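PDB 2EPG: hypothetical protein TTHA1785 from Thermus thermophilus, which probably joins RNA ends bearing a 2',3'-cyclic phosphate or 3'-phosphate to 5'-hydroxyl ends, using GTP and manganese, as an RtcB-type RNA ligase. Local coordinates for residues 292-297 / 342-347; 67-72 / 346-351; 128-133 / 316-321. One frame throughout, in Å; residues are numbered along the deposited sequence.

Interaction 1: residues 292-297 / 342-347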
loop_
_atom_site.group_PDB
_atom_site.type_symbol
_atom_site.label_atom_id
_atom_site.label_comp_id
_atom_site.label_asym_id
_atom_site.label_seq_id
_atom_site.Cartn_x
_atom_site.Cartn_y
_atom_site.Cartn_z
ATOM N N ASP A 292 16.640 -14.594 3.389
ATOM C CA ASP A 292 16.925 -14.146 2.028
ATOM C C ASP A 292 15.728 -13.462 1.385
ATOM O O ASP A 292 15.876 -12.413 0.761
ATOM C CB ASP A 292 17.374 -15.314 1.158
ATOM C CG ASP A 292 18.808 -15.745 1.445
ATOM O OD1 ASP A 292 19.244 -16.737 0.841
ATOM O OD2 ASP A 292 19.505 -15.104 2.253
ATOM N N TYR A 293 14.549 -14.056 1.537
ATOM C CA TYR A 293 13.339 -13.478 0.962
ATOM C C TYR A 293 13.076 -12.105 1.561
ATOM O O TYR A 293 12.720 -11.155 0.845
ATOM C CB TYR A 293 12.112 -14.371 1.214
ATOM C CG TYR A 293 10.797 -13.657 0.905
ATOM C CD1 TYR A 293 10.476 -13.282 -0.405
ATOM C CD2 TYR A 293 9.918 -13.290 1.932
ATOM C CE1 TYR A 293 9.326 -12.562 -0.693
ATOM C CE2 TYR A 293 8.754 -12.555 1.655
ATOM C CZ TYR A 293 8.464 -12.193 0.339
ATOM O OH TYR A 293 7.326 -11.447 0.053
ATOM N N LEU A 294 13.254 -11.998 2.872
ATOM C CA LEU A 294 13.011 -10.730 3.549
ATOM C C LEU A 294 13.952 -9.670 3.002
ATOM O O LEU A 294 13.542 -8.529 2.785
ATOM C CB LEU A 294 13.178 -10.879 5.068
ATOM C CG LEU A 294 11.951 -11.471 5.783
ATOM C CD1 LEU A 294 12.303 -11.852 7.220
ATOM C CD2 LEU A 294 10.811 -10.452 5.763
ATOM N N GLN A 295 15.208 -10.046 2.754
ATOM C CA GLN A 295 16.168 -9.092 2.212
ATOM C C GLN A 295 15.847 -8.699 0.783
ATOM O O GLN A 295 16.019 -7.549 0.403
ATOM C CB GLN A 295 17.584 -9.661 2.285
ATOM C CG GLN A 295 18.156 -9.669 3.673
ATOM C CD GLN A 295 19.372 -10.575 3.778
ATOM O OE1 GLN A 295 20.208 -10.617 2.876
ATOM N NE2 GLN A 295 19.480 -11.289 4.884
ATOM N N ALA A 296 15.390 -9.659 -0.013
ATOM C CA ALA A 296 15.032 -9.409 -1.412
ATOM C C ALA A 296 13.701 -8.637 -1.506
ATOM O O ALA A 296 13.486 -7.808 -2.398
ATOM C CB ALA A 296 14.921 -10.750 -2.159
HETATM N N MSE A 297 12.798 -8.939 -0.584
HETATM C CA MSE A 297 11.498 -8.268 -0.550
HETATM C C MSE A 297 11.725 -6.799 -0.204
HETATM O O MSE A 297 11.119 -5.915 -0.788
HETATM C CB MSE A 297 10.599 -8.938 0.495
HETATM C CG MSE A 297 9.192 -8.405 0.541
HETATM SE SE MSE A 297 8.766 -7.945 2.389
HETATM C CE MSE A 297 8.295 -9.681 3.030
ATOM N N ALA A 342 5.627 -6.700 4.223
ATOM C CA ALA A 342 5.818 -7.344 5.518
ATOM C C ALA A 342 6.902 -6.483 6.145
ATOM O O ALA A 342 7.912 -6.183 5.507
ATOM C CB ALA A 342 6.297 -8.775 5.365
ATOM N N LYS A 343 6.688 -6.072 7.387
ATOM C CA LYS A 343 7.641 -5.205 8.054
ATOM C C LYS A 343 7.807 -5.585 9.500
ATOM O O LYS A 343 6.857 -6.054 10.139
ATOM C CB LYS A 343 7.149 -3.761 7.996
ATOM C CG LYS A 343 6.736 -3.322 6.598
ATOM C CD LYS A 343 6.567 -1.838 6.539
ATOM C CE LYS A 343 7.870 -1.126 6.841
ATOM N NZ LYS A 343 7.542 0.297 7.088
ATOM N N PHE A 344 9.012 -5.388 10.020
ATOM C CA PHE A 344 9.242 -5.679 11.421
ATOM C C PHE A 344 8.783 -4.450 12.191
ATOM O O PHE A 344 9.222 -3.338 11.919
ATOM C CB PHE A 344 10.720 -5.959 11.698
ATOM C CG PHE A 344 11.162 -7.333 11.258
ATOM C CD1 PHE A 344 11.751 -7.526 10.011
ATOM C CD2 PHE A 344 10.970 -8.434 12.088
ATOM C CE1 PHE A 344 12.146 -8.812 9.602
ATOM C CE2 PHE A 344 11.357 -9.712 11.693
ATOM C CZ PHE A 344 11.949 -9.904 10.449
ATOM N N GLU A 345 7.900 -4.657 13.160
ATOM C CA GLU A 345 7.362 -3.556 13.948
ATOM C C GLU A 345 7.227 -3.947 15.422
ATOM O O GLU A 345 7.262 -5.129 15.766
ATOM C CB GLU A 345 5.989 -3.158 13.398
ATOM C CG GLU A 345 5.999 -2.682 11.952
ATOM C CD GLU A 345 4.604 -2.400 11.404
ATOM O OE1 GLU A 345 3.585 -2.671 12.102
ATOM O OE2 GLU A 345 4.529 -1.909 10.256
ATOM N N GLU A 346 7.094 -2.940 16.278
ATOM C CA GLU A 346 6.922 -3.142 17.711
ATOM C C GLU A 346 5.436 -3.188 18.021
ATOM O O GLU A 346 4.727 -2.214 17.784
ATOM C CB GLU A 346 7.526 -1.986 18.507
ATOM C CG GLU A 346 9.032 -1.866 18.412
ATOM C CD GLU A 346 9.745 -3.041 19.053
ATOM O OE1 GLU A 346 10.638 -3.614 18.379
ATOM O OE2 GLU A 346 9.411 -3.383 20.221
ATOM N N HIS A 347 4.988 -4.328 18.546
ATOM C CA HIS A 347 3.593 -4.564 18.942
ATOM C C HIS A 347 3.648 -5.486 20.161
ATOM O O HIS A 347 4.410 -6.456 20.177
ATOM C CB HIS A 347 2.807 -5.260 17.829
ATOM C CG HIS A 347 2.661 -4.447 16.583
ATOM N ND1 HIS A 347 1.801 -3.370 16.486
ATOM C CD2 HIS A 347 3.260 -4.558 15.373
ATOM C CE1 HIS A 347 1.878 -2.857 15.272
ATOM N NE2 HIS A 347 2.756 -3.560 14.575
#
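Two apolar pairs join helix residues 292-297 to strand residues 342-347, Leu294 with Phe344 and Met297 with Ala342, and no hydrogen bond crosses between the segments. In the first pair the methyl CD1 of Leu294 comes up to the outer edge of the Phe344 ring, near its plane, lying 3.8 Å from CZ and 3.9 Å from CE1; the two side chains run at about a right angle. The phenylalanine starts off to one flank of the helix, and with CG anti to its carbonyl carbon (chi1 -77°) the far end of the ring swings in to meet the leucine.

Met297, present as selenomethionine, makes the second pair. Its chain leaves the helix with CG opposite the backbone N and then bends at both chi2 and chi3, which lays SE and CE against Ala342. SE lies 3.7 Å from the carbonyl O of Ala342. The terminal CE is modelled only 3.2 Å from Ala342 CB, tighter than usual for two carbons, so the exact placing of that methyl is doubtful.

The polar contacts stay within each segment or lead outward. On the strand, His347 NE2 donates to Glu345 OE1 at 2.8 Å in a nearly straight bond (165°), in the imidazole plane and to the anti lone pair of the carboxylate; Arg356 holds the other oxygen, OE2, in a salt bridge.

The contact is buried and is an alpha/beta packing: the long helix 288-321 lays apolar side chains on strand 332-347 at Ala342 and Phe344, while Lys343 between them points away. Met297 also touches Val103 and Ile107, Ala296 packs on helix 250-265, and Arg351 of strand 350-357, the antiparallel neighbour of 332-347, makes a cation-pi contact with Phe344.

Interaction 2: residues 67-72 / 346-351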
loop_
_atom_site.group_PDB
_atom_site.type_symbol
_atom_site.label_atom_id
_atom_site.label_comp_id
_atom_site.label_asym_id
_atom_site.label_seq_id
_atom_site.Cartn_x
_atom_site.Cartn_y
_atom_site.Cartn_z
ATOM N N VAL A 67 0.822 -14.423 15.754
ATOM C CA VAL A 67 0.416 -13.675 16.939
ATOM C C VAL A 67 -1.092 -13.435 16.843
ATOM O O VAL A 67 -1.604 -13.028 15.793
ATOM C CB VAL A 67 1.174 -12.319 17.022
ATOM C CG1 VAL A 67 0.736 -11.514 18.265
ATOM C CG2 VAL A 67 2.693 -12.575 17.057
ATOM N N GLU A 68 -1.811 -13.711 17.926
ATOM C CA GLU A 68 -3.254 -13.525 17.932
ATOM C C GLU A 68 -3.627 -12.042 17.864
ATOM O O GLU A 68 -3.058 -11.218 18.584
ATOM C CB GLU A 68 -3.857 -14.146 19.200
ATOM C CG GLU A 68 -5.377 -14.177 19.210
ATOM C CD GLU A 68 -5.913 -15.127 20.274
ATOM O OE1 GLU A 68 -5.928 -14.748 21.468
ATOM O OE2 GLU A 68 -6.298 -16.262 19.917
ATOM N N PRO A 69 -4.593 -11.681 16.995
ATOM C CA PRO A 69 -5.306 -12.603 16.108
ATOM C C PRO A 69 -4.896 -12.388 14.659
ATOM O O PRO A 69 -4.307 -11.362 14.326
ATOM C CB PRO A 69 -6.752 -12.195 16.305
ATOM C CG PRO A 69 -6.620 -10.663 16.285
ATOM C CD PRO A 69 -5.346 -10.419 17.144
ATOM N N ALA A 70 -5.215 -13.357 13.803
ATOM C CA ALA A 70 -4.954 -13.215 12.379
ATOM C C ALA A 70 -6.090 -12.259 12.005
ATOM O O ALA A 70 -7.202 -12.417 12.516
ATOM C CB ALA A 70 -5.117 -14.572 11.655
ATOM N N LEU A 71 -5.829 -11.290 11.126
ATOM C CA LEU A 71 -6.837 -10.293 10.767
ATOM C C LEU A 71 -7.140 -10.093 9.299
ATOM O O LEU A 71 -6.322 -10.381 8.423
ATOM C CB LEU A 71 -6.434 -8.920 11.317
ATOM C CG LEU A 71 -6.382 -8.704 12.822
ATOM C CD1 LEU A 71 -5.124 -7.941 13.174
ATOM C CD2 LEU A 71 -7.640 -7.953 13.274
ATOM N N ALA A 72 -8.318 -9.535 9.050
ATOM C CA ALA A 72 -8.769 -9.222 7.698
ATOM C C ALA A 72 -9.611 -7.946 7.737
ATOM O O ALA A 72 -10.469 -7.792 8.614
ATOM C CB ALA A 72 -9.593 -10.363 7.125
ATOM N N GLU A 346 7.094 -2.940 16.278
ATOM C CA GLU A 346 6.922 -3.142 17.711
ATOM C C GLU A 346 5.436 -3.188 18.021
ATOM O O GLU A 346 4.727 -2.214 17.784
ATOM C CB GLU A 346 7.526 -1.986 18.507
ATOM C CG GLU A 346 9.032 -1.866 18.412
ATOM C CD GLU A 346 9.745 -3.041 19.053
ATOM O OE1 GLU A 346 10.638 -3.614 18.379
ATOM O OE2 GLU A 346 9.411 -3.383 20.221
ATOM N N HIS A 347 4.988 -4.328 18.546
ATOM C CA HIS A 347 3.593 -4.564 18.942
ATOM C C HIS A 347 3.648 -5.486 20.161
ATOM O O HIS A 347 4.410 -6.456 20.177
ATOM C CB HIS A 347 2.807 -5.260 17.829
ATOM C CG HIS A 347 2.661 -4.447 16.583
ATOM N ND1 HIS A 347 1.801 -3.370 16.486
ATOM C CD2 HIS A 347 3.260 -4.558 15.373
ATOM C CE1 HIS A 347 1.878 -2.857 15.272
ATOM N NE2 HIS A 347 2.756 -3.560 14.575
ATOM N N ARG A 348 2.855 -5.164 21.179
ATOM C CA ARG A 348 2.788 -5.937 22.420
ATOM C C ARG A 348 4.163 -5.997 23.080
ATOM O O ARG A 348 4.562 -7.025 23.635
ATOM C CB ARG A 348 2.295 -7.346 22.118
ATOM C CG ARG A 348 1.131 -7.394 21.141
ATOM C CD ARG A 348 -0.159 -7.800 21.815
ATOM N NE ARG A 348 -1.301 -7.672 20.921
ATOM C CZ ARG A 348 -1.902 -8.697 20.331
ATOM N NH1 ARG A 348 -2.938 -8.476 19.533
ATOM N NH2 ARG A 348 -1.469 -9.936 20.535
ATOM N N GLY A 349 4.890 -4.888 22.996
ATOM C CA GLY A 349 6.219 -4.810 23.570
ATOM C C GLY A 349 7.258 -5.703 22.917
ATOM O O GLY A 349 8.337 -5.884 23.469
ATOM N N ARG A 350 6.953 -6.273 21.754
ATOM C CA ARG A 350 7.913 -7.158 21.080
ATOM C C ARG A 350 8.107 -6.810 19.605
ATOM O O ARG A 350 7.304 -6.090 19.006
ATOM C CB ARG A 350 7.459 -8.617 21.171
ATOM C CG ARG A 350 7.528 -9.220 22.568
ATOM C CD ARG A 350 7.007 -10.658 22.609
ATOM N NE ARG A 350 5.560 -10.744 22.408
ATOM C CZ ARG A 350 4.647 -10.262 23.255
ATOM N NH1 ARG A 350 3.356 -10.389 22.985
ATOM N NH2 ARG A 350 5.018 -9.651 24.374
ATOM N N ARG A 351 9.183 -7.328 19.022
ATOM C CA ARG A 351 9.451 -7.092 17.616
ATOM C C ARG A 351 8.769 -8.229 16.869
ATOM O O ARG A 351 9.045 -9.402 17.122
ATOM C CB ARG A 351 10.954 -7.117 17.360
ATOM C CG ARG A 351 11.365 -7.111 15.888
ATOM C CD ARG A 351 12.891 -7.017 15.801
ATOM N NE ARG A 351 13.454 -7.770 14.688
ATOM C CZ ARG A 351 13.846 -7.230 13.544
ATOM N NH1 ARG A 351 14.346 -8.003 12.589
ATOM N NH2 ARG A 351 13.743 -5.915 13.359
#
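Arg348 reaches from a hairpin turn to the backbone of residues 67-69 and holds the carbonyl O of Glu68 with two nitrogens. Both hydrogen-bond to it, NH2 at 2.8 Å nearly in line with the C=O and NH1 at 2.9 Å from within the carbonyl plane, and the oxygen sits close to the guanidinium plane. Sharing one acceptor bends the two bonds, to 144° and 140° at the hydrogens. Apolar atoms close in around this fork: Pro69 CD stands at the edge of the guanidinium, 3.9 Å from NH1, while Val67 CG1 approaches NH2 obliquely at 3.5 Å. The arginine chain bends at chi2 (-110°) and is extended at chi3 toward the carbonyl. Its base is the type I' turn His347-Arg350 of a beta hairpin, closed by paired backbone bonds between His347 and Arg350 and linking strands 332-347 and 350-357. At the guanidinium end, a cis peptide bond precedes Pro69 where the chain leads into strand 70-73. Beyond the guanidinium the contact is loose. Arg348, Gly349 and Arg350 of the turn are exposed, Arg350 makes no contact with residues 67-72, and Asp33 N, not Arg348, engages the Glu68 carboxylate.

Interaction 3: residues 128-133 / 316-321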
loop_
_atom_site.group_PDB
_atom_site.type_symbol
_atom_site.label_atom_id
_atom_site.label_comp_id
_atom_site.label_asym_id
_atom_site.label_seq_id
_atom_site.Cartn_x
_atom_site.Cartn_y
_atom_site.Cartn_z
ATOM N N LYS A 128 -6.460 20.140 -20.213
ATOM C CA LYS A 128 -6.003 19.432 -21.397
ATOM C C LYS A 128 -4.482 19.469 -21.484
ATOM O O LYS A 128 -3.850 18.437 -21.647
ATOM C CB LYS A 128 -6.642 20.052 -22.647
ATOM C CG LYS A 128 -6.562 19.203 -23.901
ATOM C CD LYS A 128 -5.267 19.442 -24.675
ATOM C CE LYS A 128 -5.339 18.800 -26.062
ATOM N NZ LYS A 128 -6.584 19.245 -26.760
ATOM N N GLU A 129 -3.898 20.657 -21.368
ATOM C CA GLU A 129 -2.445 20.798 -21.425
ATOM C C GLU A 129 -1.751 19.863 -20.422
ATOM O O GLU A 129 -0.763 19.207 -20.756
ATOM C CB GLU A 129 -2.022 22.239 -21.120
ATOM C CG GLU A 129 -2.486 23.294 -22.116
ATOM C CD GLU A 129 -3.992 23.441 -22.145
ATOM O OE1 GLU A 129 -4.616 23.404 -21.063
ATOM O OE2 GLU A 129 -4.552 23.603 -23.246
ATOM N N LEU A 130 -2.271 19.811 -19.198
ATOM C CA LEU A 130 -1.690 18.982 -18.146
ATOM C C LEU A 130 -1.810 17.498 -18.474
ATOM O O LEU A 130 -0.840 16.754 -18.363
ATOM C CB LEU A 130 -2.358 19.296 -16.804
ATOM C CG LEU A 130 -1.855 18.541 -15.570
ATOM C CD1 LEU A 130 -0.362 18.785 -15.374
ATOM C CD2 LEU A 130 -2.646 18.999 -14.336
ATOM N N ALA A 131 -2.994 17.069 -18.892
ATOM C CA ALA A 131 -3.191 15.673 -19.238
ATOM C C ALA A 131 -2.130 15.265 -20.268
ATOM O O ALA A 131 -1.434 14.257 -20.095
ATOM C CB ALA A 131 -4.603 15.461 -19.798
ATOM N N ASP A 132 -1.994 16.061 -21.327
ATOM C CA ASP A 132 -1.014 15.788 -22.377
ATOM C C ASP A 132 0.413 15.793 -21.846
ATOM O O ASP A 132 1.235 14.970 -22.248
ATOM C CB ASP A 132 -1.122 16.833 -23.496
ATOM C CG ASP A 132 -2.450 16.782 -24.214
ATOM O OD1 ASP A 132 -2.802 17.795 -24.845
ATOM O OD2 ASP A 132 -3.133 15.736 -24.160
ATOM N N ALA A 133 0.719 16.728 -20.955
ATOM C CA ALA A 133 2.064 16.796 -20.404
ATOM C C ALA A 133 2.336 15.582 -19.510
ATOM O O ALA A 133 3.443 15.047 -19.517
ATOM C CB ALA A 133 2.250 18.096 -19.622
ATOM N N ARG A 316 5.745 16.826 -11.159
ATOM C CA ARG A 316 6.082 18.218 -10.956
ATOM C C ARG A 316 6.512 18.819 -12.297
ATOM O O ARG A 316 6.105 19.930 -12.625
ATOM C CB ARG A 316 7.193 18.349 -9.911
ATOM C CG ARG A 316 6.700 18.056 -8.492
ATOM C CD ARG A 316 7.820 17.855 -7.492
ATOM N NE ARG A 316 7.293 17.685 -6.133
ATOM C CZ ARG A 316 7.927 17.030 -5.174
ATOM N NH1 ARG A 316 7.386 16.920 -3.966
ATOM N NH2 ARG A 316 9.108 16.472 -5.427
ATOM N N GLU A 317 7.299 18.076 -13.083
ATOM C CA GLU A 317 7.763 18.576 -14.381
ATOM C C GLU A 317 6.600 18.833 -15.328
ATOM O O GLU A 317 6.636 19.758 -16.136
ATOM C CB GLU A 317 8.741 17.599 -15.035
ATOM C CG GLU A 317 10.015 17.365 -14.229
ATOM C CD GLU A 317 11.014 16.464 -14.953
ATOM O OE1 GLU A 317 10.565 15.532 -15.662
ATOM O OE2 GLU A 317 12.238 16.683 -14.796
ATOM N N ALA A 318 5.561 18.021 -15.231
ATOM C CA ALA A 318 4.410 18.216 -16.089
ATOM C C ALA A 318 3.641 19.483 -15.706
ATOM O O ALA A 318 3.200 20.223 -16.580
ATOM C CB ALA A 318 3.497 17.000 -16.028
ATOM N N PHE A 319 3.485 19.756 -14.411
ATOM C CA PHE A 319 2.749 20.957 -14.013
ATOM C C PHE A 319 3.498 22.190 -14.496
ATOM O O PHE A 319 2.908 23.110 -15.062
ATOM C CB PHE A 319 2.568 21.022 -12.491
ATOM C CG PHE A 319 1.366 20.259 -11.982
ATOM C CD1 PHE A 319 0.284 20.936 -11.427
ATOM C CD2 PHE A 319 1.320 18.869 -12.046
ATOM C CE1 PHE A 319 -0.839 20.237 -10.936
ATOM C CE2 PHE A 319 0.206 18.164 -11.561
ATOM C CZ PHE A 319 -0.871 18.851 -11.007
ATOM N N GLU A 320 4.807 22.190 -14.290
ATOM C CA GLU A 320 5.643 23.302 -14.703
ATOM C C GLU A 320 5.645 23.493 -16.232
ATOM O O GLU A 320 5.610 24.616 -16.723
ATOM C CB GLU A 320 7.062 23.082 -14.178
ATOM C CG GLU A 320 7.168 23.273 -12.690
ATOM C CD GLU A 320 8.343 22.546 -12.079
ATOM O OE1 GLU A 320 9.249 22.145 -12.839
ATOM O OE2 GLU A 320 8.357 22.379 -10.835
ATOM N N LYS A 321 5.672 22.393 -16.975
ATOM C CA LYS A 321 5.673 22.451 -18.431
ATOM C C LYS A 321 4.442 23.203 -18.955
ATOM O O LYS A 321 4.513 23.885 -19.976
ATOM C CB LYS A 321 5.713 21.024 -18.999
ATOM C CG LYS A 321 6.235 20.902 -20.426
ATOM C CD LYS A 321 5.209 21.378 -21.428
ATOM C CE LYS A 321 5.717 21.250 -22.857
ATOM N NZ LYS A 321 4.730 21.804 -23.836
#
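A helix-helix packing contact brings helix 127-137 against the C-terminal end of the long helix 288-321, through Leu130 and Ala133 on one side and Ala318 and Phe319 on the other. Leu130 lays both methyls on the Phe319 ring. CD1 sits over one face in a CH-pi contact, 4.0 Å from the ring centroid and 22° off the normal, and CD2 lies 3.8 Å from CZ. In the leucine CG is trans to the backbone N (chi1 -179°), which turns its methyls toward the other helix. Phe319 begins by pointing away, but its ring folds back to meet them, and Leu123 touches both residues. Replacing Phe319 with alanine removes the ring face under the Leu130 methyls, which is likely to open a gap between the helices beside Leu123. Next to this pair the backbones come close: Ala133 CB is 4.0 Å from Ala318 CB and 3.8 Å from Ala318 O, and the two CA atoms are 5.1 Å apart. With axes 8.7 Å apart and running at 140° to each other, the segments form a roughly antiparallel pair of the close-packed kind, in which small alanines at the crossing let two helices approach.

In the fold
Helix 288-321 links interactions 1 and 3: its early turns meet strand 332-347 in the first and its last turns meet helix 127-137 in the third, about 38 Å apart between centres. Interactions 1 and 2 are neighbours, about 14 Å between centres; they share Glu346 and His347 and touch through Phe344 and Arg351. Interaction 2 lies away from the predicted sites, whereas the side chain of Met297 in interaction 1 is about 8 Å from that of Asn340, predicted to bind GMP, and about 10 Å from that of Asp106, predicted to bind manganese. In interaction 3, Phe319 is about 7 Å, side chain to side chain, from Leu217, also predicted to bind GMP.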